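Local coordinates for protein nodulation fucosyltransferase (Bradyrhizobium sp., PDB 2HLH) that is a nodulation fucosyltransferase with a GT-B type fold of two Rossmann-like domains facing each other, at residues Phe57-Glu62 with Lys149-Ile154; Gln30-Thr35 with Arg118-Ala123; Leu211-Pro216 with Val297-Glu302. All blocks are in the same frame, centred on the assembly; numbering follows the deposited sequence.

Contact 1: residues Phe57-Glu62 with Lys149-Ile154; sequences FFEPVE and KLRSEI. With PO4 (phosphate ion), chain C.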
loop_
_atom_site.group_PDB
_atom_site.type_symbol
_atom_site.label_atom_id
_atom_site.label_comp_id
_atom_site.label_asym_id
_atom_site.label_seq_id
_atom_site.Cartn_x
_atom_site.Cartn_y
_atom_site.Cartn_z
ATOM N N PHE A 57 -4.756 -1.878 12.381
ATOM C CA PHE A 57 -3.679 -0.972 11.912
ATOM C C PHE A 57 -4.111 0.474 11.791
ATOM O O PHE A 57 -3.263 1.366 11.920
ATOM C CB PHE A 57 -3.154 -1.474 10.556
ATOM C CG PHE A 57 -2.583 -2.881 10.645
ATOM C CD1 PHE A 57 -1.397 -3.113 11.290
ATOM C CD2 PHE A 57 -3.325 -3.981 10.198
ATOM C CE1 PHE A 57 -0.894 -4.389 11.376
ATOM C CE2 PHE A 57 -2.838 -5.242 10.332
ATOM C CZ PHE A 57 -1.636 -5.454 10.927
ATOM N N PHE A 58 -5.400 0.710 11.475
ATOM C CA PHE A 58 -5.925 2.048 11.319
ATOM C C PHE A 58 -7.077 2.367 12.257
ATOM O O PHE A 58 -7.793 1.477 12.710
ATOM C CB PHE A 58 -6.389 2.247 9.870
ATOM C CG PHE A 58 -5.258 2.180 8.878
ATOM C CD1 PHE A 58 -4.493 3.318 8.569
ATOM C CD2 PHE A 58 -4.935 0.969 8.286
ATOM C CE1 PHE A 58 -3.405 3.218 7.679
ATOM C CE2 PHE A 58 -3.881 0.872 7.387
ATOM C CZ PHE A 58 -3.114 2.010 7.108
ATOM N N GLU A 59 -7.240 3.654 12.553
ATOM C CA GLU A 59 -8.307 4.124 13.431
ATOM C C GLU A 59 -9.662 4.042 12.700
ATOM O O GLU A 59 -9.699 4.007 11.482
ATOM C CB GLU A 59 -8.014 5.542 13.902
ATOM C CG GLU A 59 -6.758 5.648 14.763
ATOM C CD GLU A 59 -6.512 7.024 15.363
ATOM O OE1 GLU A 59 -7.166 7.999 14.887
ATOM O OE2 GLU A 59 -5.655 7.097 16.304
ATOM N N PRO A 60 -10.771 4.031 13.445
ATOM C CA PRO A 60 -12.086 4.020 12.800
ATOM C C PRO A 60 -12.299 5.169 11.855
ATOM O O PRO A 60 -11.881 6.295 12.132
ATOM C CB PRO A 60 -13.035 4.189 13.971
ATOM C CG PRO A 60 -12.282 3.617 15.128
ATOM C CD PRO A 60 -10.909 4.084 14.914
ATOM N N VAL A 61 -12.922 4.882 10.728
ATOM C CA VAL A 61 -13.222 5.912 9.747
ATOM C C VAL A 61 -14.623 5.654 9.169
ATOM O O VAL A 61 -14.917 4.533 8.766
ATOM C CB VAL A 61 -12.127 5.972 8.677
ATOM C CG1 VAL A 61 -11.838 4.645 8.021
ATOM C CG2 VAL A 61 -12.424 7.050 7.609
ATOM N N GLU A 62 -15.454 6.689 9.123
ATOM C CA GLU A 62 -16.826 6.539 8.635
ATOM C C GLU A 62 -17.113 7.364 7.386
ATOM O O GLU A 62 -18.183 7.220 6.800
ATOM C CB GLU A 62 -17.808 6.924 9.723
ATOM C CG GLU A 62 -17.703 6.041 10.976
ATOM C CD GLU A 62 -16.606 6.503 11.946
ATOM O OE1 GLU A 62 -16.488 7.720 12.170
ATOM O OE2 GLU A 62 -15.889 5.636 12.513
ATOM N N LYS A 149 -6.068 7.085 9.234
ATOM C CA LYS A 149 -5.092 7.458 10.239
ATOM C C LYS A 149 -4.567 6.172 10.904
ATOM O O LYS A 149 -5.348 5.359 11.416
ATOM C CB LYS A 149 -5.742 8.374 11.259
ATOM C CG LYS A 149 -4.836 8.982 12.218
ATOM C CD LYS A 149 -5.468 10.217 12.949
ATOM C CE LYS A 149 -4.424 10.960 13.774
ATOM N NZ LYS A 149 -4.950 12.280 14.272
ATOM N N LEU A 150 -3.242 6.005 10.890
ATOM C CA LEU A 150 -2.621 4.860 11.544
ATOM C C LEU A 150 -2.988 4.876 13.003
ATOM O O LEU A 150 -3.099 5.946 13.628
ATOM C CB LEU A 150 -1.090 4.963 11.438
ATOM C CG LEU A 150 -0.536 4.630 10.043
ATOM C CD1 LEU A 150 0.912 5.070 9.949
ATOM C CD2 LEU A 150 -0.720 3.175 9.751
ATOM N N ARG A 151 -3.072 3.690 13.586
ATOM C CA ARG A 151 -3.205 3.579 15.033
ATOM C C ARG A 151 -2.052 4.284 15.727
ATOM O O ARG A 151 -0.893 4.246 15.274
ATOM C CB ARG A 151 -3.267 2.100 15.467
ATOM C CG ARG A 151 -4.521 1.396 15.073
ATOM C CD ARG A 151 -5.647 1.691 16.003
ATOM N NE ARG A 151 -6.889 1.051 15.628
ATOM C CZ ARG A 151 -8.069 1.289 16.204
ATOM N NH1 ARG A 151 -8.209 2.201 17.200
ATOM N NH2 ARG A 151 -9.116 0.640 15.796
ATOM N N SER A 152 -2.367 4.881 16.891
ATOM C CA SER A 152 -1.399 5.695 17.639
ATOM C C SER A 152 -0.099 4.991 17.956
ATOM O O SER A 152 0.935 5.614 17.948
ATOM C CB SER A 152 -2.007 6.232 18.942
ATOM O OG SER A 152 -2.332 5.195 19.839
ATOM N N GLU A 153 -0.142 3.701 18.255
ATOM C CA GLU A 153 1.083 2.953 18.564
ATOM C C GLU A 153 2.049 2.932 17.366
ATOM O O GLU A 153 3.275 3.007 17.502
ATOM C CB GLU A 153 0.681 1.527 19.030
ATOM C CG GLU A 153 1.865 0.590 19.329
ATOM N N ILE A 154 1.485 2.848 16.172
ATOM C CA ILE A 154 2.285 2.887 14.942
ATOM C C ILE A 154 2.767 4.316 14.655
ATOM O O ILE A 154 3.939 4.518 14.347
ATOM C CB ILE A 154 1.502 2.300 13.718
ATOM C CG1 ILE A 154 0.864 0.945 14.090
ATOM C CG2 ILE A 154 2.412 2.203 12.530
ATOM C CD1 ILE A 154 -0.013 0.328 13.050
HETATM P P PO4 C . -5.694 4.651 18.968
HETATM O O1 PO4 C . -4.628 4.353 19.982
HETATM O O2 PO4 C . -6.439 5.881 19.403
HETATM O O3 PO4 C . -5.131 5.054 17.572
HETATM O O4 PO4 C . -6.609 3.488 18.903
HETATM O O HOH W 1 -8.561 6.027 9.904
#
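The backbones of Phe58 and Leu150 pair in a single beta bridge, closed by the residues on either side of them. Glu59 N donates to Lys149 O at 2.8 Å, and the amide of Arg151 reaches Phe57 O at 2.9 Å from above that carbonyl's plane, 36° out of it. Beside the bridge, Lys149 O lies at the edge of the Phe58 ring, and Leu150 CD2 packs on Phe58 CE1 at 3.4 Å. Ile154 CD1 comes in at the edge of the Phe57 ring and also touches Phe57 O.

The polar side is built on Glu59 and Arg151. Arg151 bends at chi2 (-81°), which folds its guanidinium back over the 57-62 segment with Glu59 CA over the centre of one face, 3.9 Å from the plane; NH1 then binds phosphate O4 at 2.7 Å. Ser152 N, at the start of its helix, gives phosphate O3 a bond of 2.9 Å. The phosphate, probably from the crystallisation liquor, is bound by Arg151 and Ser152 and lies against the Glu59 side chain. Glu59 and Lys149 run alongside each other, the Lys149 methylenes covering OE1, and a water joins Glu59 O to Lys149 N.

Second-shell residues fix these groups. Arg155, one turn into the helix, forms a salt bridge with Glu59 and a hydrogen bond with Leu150 O, and Pro55 O accepts from Arg151 NE. The contact joins the loop between helix 54-57 and strand 63-64 to the start of helix 152-166, and its apolar side is covered by helix 258-274, where Leu268, Ile269 and Tyr272 receive Phe57, Ile154, Phe58 and Leu150.

Contact 2: residues Gln30-Thr35 with Arg118-Ala123; sequences QRTGRT and REDSEA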
loop_
_atom_site.group_PDB
_atom_site.type_symbol
_atom_site.label_atom_id
_atom_site.label_comp_id
_atom_site.label_asym_id
_atom_site.label_seq_id
_atom_site.Cartn_x
_atom_site.Cartn_y
_atom_site.Cartn_z
ATOM N N GLN A 30 -17.128 6.776 -4.942
ATOM C CA GLN A 30 -17.305 8.235 -5.052
ATOM C C GLN A 30 -18.069 8.586 -6.310
ATOM O O GLN A 30 -19.014 9.365 -6.272
ATOM C CB GLN A 30 -15.949 8.965 -4.997
ATOM C CG GLN A 30 -16.071 10.526 -4.879
ATOM C CD GLN A 30 -16.422 11.185 -6.201
ATOM O OE1 GLN A 30 -16.032 10.703 -7.271
ATOM N NE2 GLN A 30 -17.183 12.298 -6.142
ATOM N N ARG A 31 -17.686 7.989 -7.432
ATOM C CA ARG A 31 -18.285 8.343 -8.720
ATOM C C ARG A 31 -19.751 7.933 -8.838
ATOM O O ARG A 31 -20.535 8.617 -9.467
ATOM C CB ARG A 31 -17.515 7.681 -9.853
ATOM C CG ARG A 31 -17.974 8.099 -11.211
ATOM C CD ARG A 31 -17.854 6.952 -12.187
ATOM N NE ARG A 31 -16.467 6.507 -12.231
ATOM C CZ ARG A 31 -16.018 5.580 -13.069
ATOM N NH1 ARG A 31 -16.834 5.008 -13.979
ATOM N NH2 ARG A 31 -14.747 5.255 -12.990
ATOM N N THR A 32 -20.111 6.801 -8.235
ATOM C CA THR A 32 -21.447 6.251 -8.379
ATOM C C THR A 32 -22.312 6.332 -7.106
ATOM O O THR A 32 -23.420 5.780 -7.083
ATOM C CB THR A 32 -21.367 4.798 -8.820
ATOM O OG1 THR A 32 -20.736 3.998 -7.807
ATOM C CG2 THR A 32 -20.579 4.709 -10.153
ATOM N N GLY A 33 -21.835 7.016 -6.066
ATOM C CA GLY A 33 -22.711 7.320 -4.903
ATOM C C GLY A 33 -22.984 6.074 -4.063
ATOM O O GLY A 33 -24.137 5.799 -3.658
ATOM N N ARG A 34 -21.922 5.325 -3.804
ATOM C CA ARG A 34 -21.979 4.103 -3.067
ATOM C C ARG A 34 -21.205 4.201 -1.758
ATOM O O ARG A 34 -20.245 4.972 -1.637
ATOM C CB ARG A 34 -21.368 2.928 -3.865
ATOM C CG ARG A 34 -22.096 2.594 -5.147
ATOM C CD ARG A 34 -21.332 1.598 -6.023
ATOM N NE ARG A 34 -22.031 1.374 -7.277
ATOM C CZ ARG A 34 -22.826 0.338 -7.515
ATOM N NH1 ARG A 34 -23.072 -0.573 -6.559
ATOM N NH2 ARG A 34 -23.399 0.218 -8.700
ATOM N N THR A 35 -21.650 3.408 -0.782
ATOM C CA THR A 35 -20.864 3.194 0.467
ATOM C C THR A 35 -19.650 2.277 0.230
ATOM O O THR A 35 -19.742 1.242 -0.437
ATOM C CB THR A 35 -21.786 2.637 1.593
ATOM O OG1 THR A 35 -22.737 3.638 1.946
ATOM C CG2 THR A 35 -21.014 2.240 2.815
ATOM N N ARG A 118 -18.938 4.263 -19.058
ATOM C CA ARG A 118 -19.691 5.509 -18.872
ATOM C C ARG A 118 -20.828 5.346 -17.841
ATOM O O ARG A 118 -21.006 6.198 -16.970
ATOM C CB ARG A 118 -20.268 5.939 -20.231
ATOM N N GLU A 119 -21.567 4.246 -17.929
ATOM C CA GLU A 119 -22.720 3.997 -17.073
ATOM C C GLU A 119 -22.301 3.234 -15.806
ATOM O O GLU A 119 -21.466 2.301 -15.868
ATOM C CB GLU A 119 -23.783 3.173 -17.824
ATOM N N ASP A 120 -22.853 3.661 -14.667
ATOM C CA ASP A 120 -22.780 2.910 -13.415
ATOM C C ASP A 120 -23.328 1.493 -13.643
ATOM O O ASP A 120 -24.199 1.285 -14.492
ATOM C CB ASP A 120 -23.651 3.635 -12.395
ATOM C CG ASP A 120 -23.576 3.043 -11.016
ATOM O OD1 ASP A 120 -22.645 2.254 -10.654
ATOM O OD2 ASP A 120 -24.466 3.437 -10.253
ATOM N N SER A 121 -22.827 0.524 -12.894
ATOM C CA SER A 121 -23.366 -0.815 -12.943
ATOM C C SER A 121 -24.734 -0.828 -12.273
ATOM O O SER A 121 -24.936 -0.120 -11.292
ATOM C CB SER A 121 -22.453 -1.766 -12.173
ATOM O OG SER A 121 -23.065 -3.032 -11.976
ATOM N N GLU A 122 -25.650 -1.659 -12.774
ATOM C CA GLU A 122 -26.926 -1.905 -12.080
ATOM C C GLU A 122 -26.788 -2.734 -10.782
ATOM O O GLU A 122 -27.710 -2.780 -9.968
ATOM C CB GLU A 122 -27.913 -2.583 -13.018
ATOM C CG GLU A 122 -28.410 -1.614 -14.028
ATOM N N ALA A 123 -25.645 -3.385 -10.597
ATOM C CA ALA A 123 -25.387 -4.170 -9.394
ATOM C C ALA A 123 -25.447 -3.281 -8.150
ATOM O O ALA A 123 -24.975 -2.136 -8.148
ATOM C CB ALA A 123 -24.003 -4.826 -9.501
#
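Arg34 reaches across to the 118-123 loop and meets Asp120 in a salt bridge, NH2 to OD1 at 2.9 Å. The bond is nearly straight at the hydrogen, and OD1 is met on its syn side, though 31° out of the carboxylate plane; the guanidinium and carboxylate planes stand 86° apart, so this is a one-point contact and not a flat two-oxygen fork. The other carboxylate oxygen, OD2, pairs with Arg5, which leaves Asp120 shared between two arginines; its negative charge should ease their closeness.

Hydrogen bonding to the backbone adds a second grip. NH1 and NH2 of Arg34 both point at Ala123 O, each at 2.9 Å, and that oxygen lies in the guanidinium plane, in the cleft between the two nitrogens. One carbonyl therefore takes two N-H groups, while Arg34 NE makes a weak bond back to Thr32 OG1. With its chain extended from CG to NE, Arg34 carries the flat group far enough to span the gap. On the loop, Ser121 OG accepts from Ala123 N in an ST turn, which shapes the backbone leading to the carbonyl being gripped.

Van der Waals contact is slight: Thr32 sets CG2 against Asp120 OD1 at 3.2 Å, and its hydroxyl bonds to Tyr28 O in the last turn of its own helix.

The contact lies where helix 15-32 ends and turns at Gly33 into strand 35-39. The opposing loop leaves helix 101-116 and enters strand 125-128, and strand 6-10 runs between these two strands in the sheet, with Val7 and Ile126 touching the Arg34 side chain.

Contact 3: residues Leu211-Pro216 with Val297-Glu302; sequences LSYPKP and VPRIIE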
loop_
_atom_site.group_PDB
_atom_site.type_symbol
_atom_site.label_atom_id
_atom_site.label_comp_id
_atom_site.label_asym_id
_atom_site.label_seq_id
_atom_site.Cartn_x
_atom_site.Cartn_y
_atom_site.Cartn_z
ATOM N N LEU A 211 24.096 13.674 -5.374
ATOM C CA LEU A 211 23.172 14.792 -5.554
ATOM C C LEU A 211 23.313 15.788 -4.405
ATOM O O LEU A 211 23.872 15.463 -3.367
ATOM C CB LEU A 211 21.734 14.283 -5.570
ATOM C CG LEU A 211 21.423 13.275 -6.673
ATOM C CD1 LEU A 211 20.037 12.734 -6.512
ATOM C CD2 LEU A 211 21.562 13.940 -8.023
ATOM N N SER A 212 22.769 16.990 -4.569
ATOM C CA SER A 212 22.924 17.985 -3.533
ATOM C C SER A 212 21.657 18.003 -2.641
ATOM O O SER A 212 20.531 17.777 -3.107
ATOM C CB SER A 212 23.319 19.345 -4.137
ATOM O OG SER A 212 22.344 20.320 -3.861
ATOM N N TYR A 213 21.886 18.180 -1.342
ATOM C CA TYR A 213 20.837 18.187 -0.332
ATOM C C TYR A 213 21.018 19.380 0.581
ATOM O O TYR A 213 22.138 19.850 0.737
ATOM C CB TYR A 213 20.877 16.910 0.497
ATOM C CG TYR A 213 20.609 15.673 -0.328
ATOM C CD1 TYR A 213 19.313 15.215 -0.545
ATOM C CD2 TYR A 213 21.660 14.994 -0.941
ATOM C CE1 TYR A 213 19.073 14.089 -1.327
ATOM C CE2 TYR A 213 21.431 13.861 -1.730
ATOM C CZ TYR A 213 20.141 13.406 -1.922
ATOM O OH TYR A 213 19.891 12.294 -2.759
ATOM N N PRO A 214 19.933 19.885 1.163
ATOM C CA PRO A 214 20.030 21.060 2.033
ATOM C C PRO A 214 20.548 20.765 3.434
ATOM O O PRO A 214 21.031 21.668 4.102
ATOM C CB PRO A 214 18.596 21.569 2.079
ATOM C CG PRO A 214 17.787 20.375 1.868
ATOM C CD PRO A 214 18.538 19.507 0.935
ATOM N N LYS A 215 20.460 19.509 3.867
ATOM C CA LYS A 215 20.839 19.130 5.228
ATOM C C LYS A 215 21.742 17.894 5.204
ATOM O O LYS A 215 21.845 17.202 4.174
ATOM C CB LYS A 215 19.578 18.874 6.070
ATOM C CG LYS A 215 18.652 20.071 6.194
ATOM C CD LYS A 215 17.346 19.693 6.939
ATOM C CE LYS A 215 16.344 18.852 6.093
ATOM N NZ LYS A 215 15.518 19.614 5.107
ATOM N N PRO A 216 22.431 17.622 6.314
ATOM C CA PRO A 216 23.319 16.459 6.306
ATOM C C PRO A 216 22.585 15.154 5.999
ATOM O O PRO A 216 21.444 14.949 6.458
ATOM C CB PRO A 216 23.925 16.453 7.714
ATOM C CG PRO A 216 23.739 17.833 8.195
ATOM C CD PRO A 216 22.496 18.357 7.585
ATOM N N VAL A 297 7.778 12.013 -2.516
ATOM C CA VAL A 297 9.213 12.328 -2.360
ATOM C C VAL A 297 9.721 13.152 -3.545
ATOM O O VAL A 297 9.376 12.869 -4.675
ATOM C CB VAL A 297 10.021 10.992 -2.193
ATOM C CG1 VAL A 297 11.493 11.180 -2.294
ATOM C CG2 VAL A 297 9.665 10.370 -0.879
ATOM N N PRO A 298 10.555 14.186 -3.298
ATOM C CA PRO A 298 11.010 15.010 -4.401
ATOM C C PRO A 298 11.773 14.308 -5.548
ATOM O O PRO A 298 11.669 14.729 -6.661
ATOM C CB PRO A 298 11.962 16.006 -3.726
ATOM C CG PRO A 298 11.588 16.014 -2.300
ATOM C CD PRO A 298 11.012 14.698 -1.990
ATOM N N ARG A 299 12.531 13.267 -5.234
ATOM C CA ARG A 299 13.382 12.593 -6.193
ATOM C C ARG A 299 13.293 11.080 -6.017
ATOM O O ARG A 299 13.408 10.571 -4.924
ATOM C CB ARG A 299 14.827 13.083 -6.049
ATOM C CG ARG A 299 14.963 14.529 -6.576
ATOM C CD ARG A 299 16.421 15.028 -6.761
ATOM N NE ARG A 299 17.057 15.236 -5.487
ATOM C CZ ARG A 299 18.136 15.982 -5.275
ATOM N NH1 ARG A 299 18.794 16.548 -6.262
ATOM N NH2 ARG A 299 18.601 16.073 -4.043
ATOM N N ILE A 300 13.038 10.380 -7.125
ATOM C CA ILE A 300 12.983 8.938 -7.144
ATOM C C ILE A 300 14.060 8.419 -8.069
ATOM O O ILE A 300 14.187 8.905 -9.170
ATOM C CB ILE A 300 11.574 8.457 -7.595
ATOM C CG1 ILE A 300 10.506 8.918 -6.589
ATOM C CG2 ILE A 300 11.525 6.975 -7.689
ATOM C CD1 ILE A 300 9.757 10.211 -6.974
ATOM N N ILE A 301 14.840 7.453 -7.600
ATOM C CA ILE A 301 15.823 6.753 -8.430
ATOM C C ILE A 301 15.348 5.291 -8.570
ATOM O O ILE A 301 15.082 4.606 -7.555
ATOM C CB ILE A 301 17.233 6.836 -7.797
ATOM C CG1 ILE A 301 17.750 8.277 -7.922
ATOM C CG2 ILE A 301 18.239 5.844 -8.465
ATOM C CD1 ILE A 301 19.048 8.571 -7.198
ATOM N N GLU A 302 15.247 4.851 -9.828
ATOM C CA GLU A 302 14.698 3.535 -10.267
ATOM C C GLU A 302 15.785 2.905 -11.172
ATOM O O GLU A 302 16.478 3.626 -11.916
ATOM C CB GLU A 302 13.350 3.762 -10.954
ATOM C CG GLU A 302 12.144 4.234 -10.124
ATOM C CD GLU A 302 10.800 4.393 -10.845
ATOM O OE1 GLU A 302 10.638 4.159 -12.079
ATOM O OE2 GLU A 302 9.803 4.815 -10.184
#
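Arg299, which gives up the most surface here, rises from the start of strand 299-303 and ends among Leu211, Ser212 and Tyr213. A bend at chi3 (-71°) turns the guanidinium so that NH2 donates to Ser212 O at 2.7 Å, with the acceptor close to the guanidinium plane and the N-H reasonably straight (162°).

That same NH2 sits over one face of the Tyr213 ring, offset toward the rim, its nearest ring atom being CE1 at 3.4 Å. The two planes are 65° apart, so the guanidinium is steeply inclined to the ring instead of stacking on it. The result is an off-centre cation-pi contact, with Arg299 CZ 4.9 Å from the ring centroid. Tyr213 is held in place at its far end, where the hydroxyl bonds with Ala208 O and Thr279 OG1.

Leu211 comes second in buried surface. It meets Arg299 from the opposite direction and lays CD1 over the centre of one guanidinium face, 3.9 Å from the plane, while its CB lies near NH1. The same methyl also reaches Ile301 CD1 at 4.3 Å, a looser touch that links Leu211 to the next residue on this side of the strand.

Loop 211-216 follows helix 194-210 and leads into strand 217-223, so one arginine links that connection to a strand farther across the same sheet. Chemically the guanidinium is used in three ways: a carbonyl takes one N-H, a ring faces the same nitrogen, and a leucine covers a flat face. The carbonyl and the electron-rich ring would both be expected to favour the positive charge at this surface position.

How the contacts relate
From the N terminus, residues 30-35 come first, at the end of helix 15-32; the loop segment 57-62 follows. Contact 2 closes when the chain returns at 118-123, and contact 1 closes at 149-154, so these two loops cross. Contact 2 ties the connections that lead into strands 35-39 and 125-128, two inner strands of the first sheet; contact 1, its centre about 28 Å away, ties the loop before strand 63-64 to helix 152-166. Contact 3 opens only after both have closed. It joins the loop before strand 217-223 to the start of strand 299-303, both strands of the second sheet, its centre about 30 Å from that of contact 1 and 41 Å from that of contact 2.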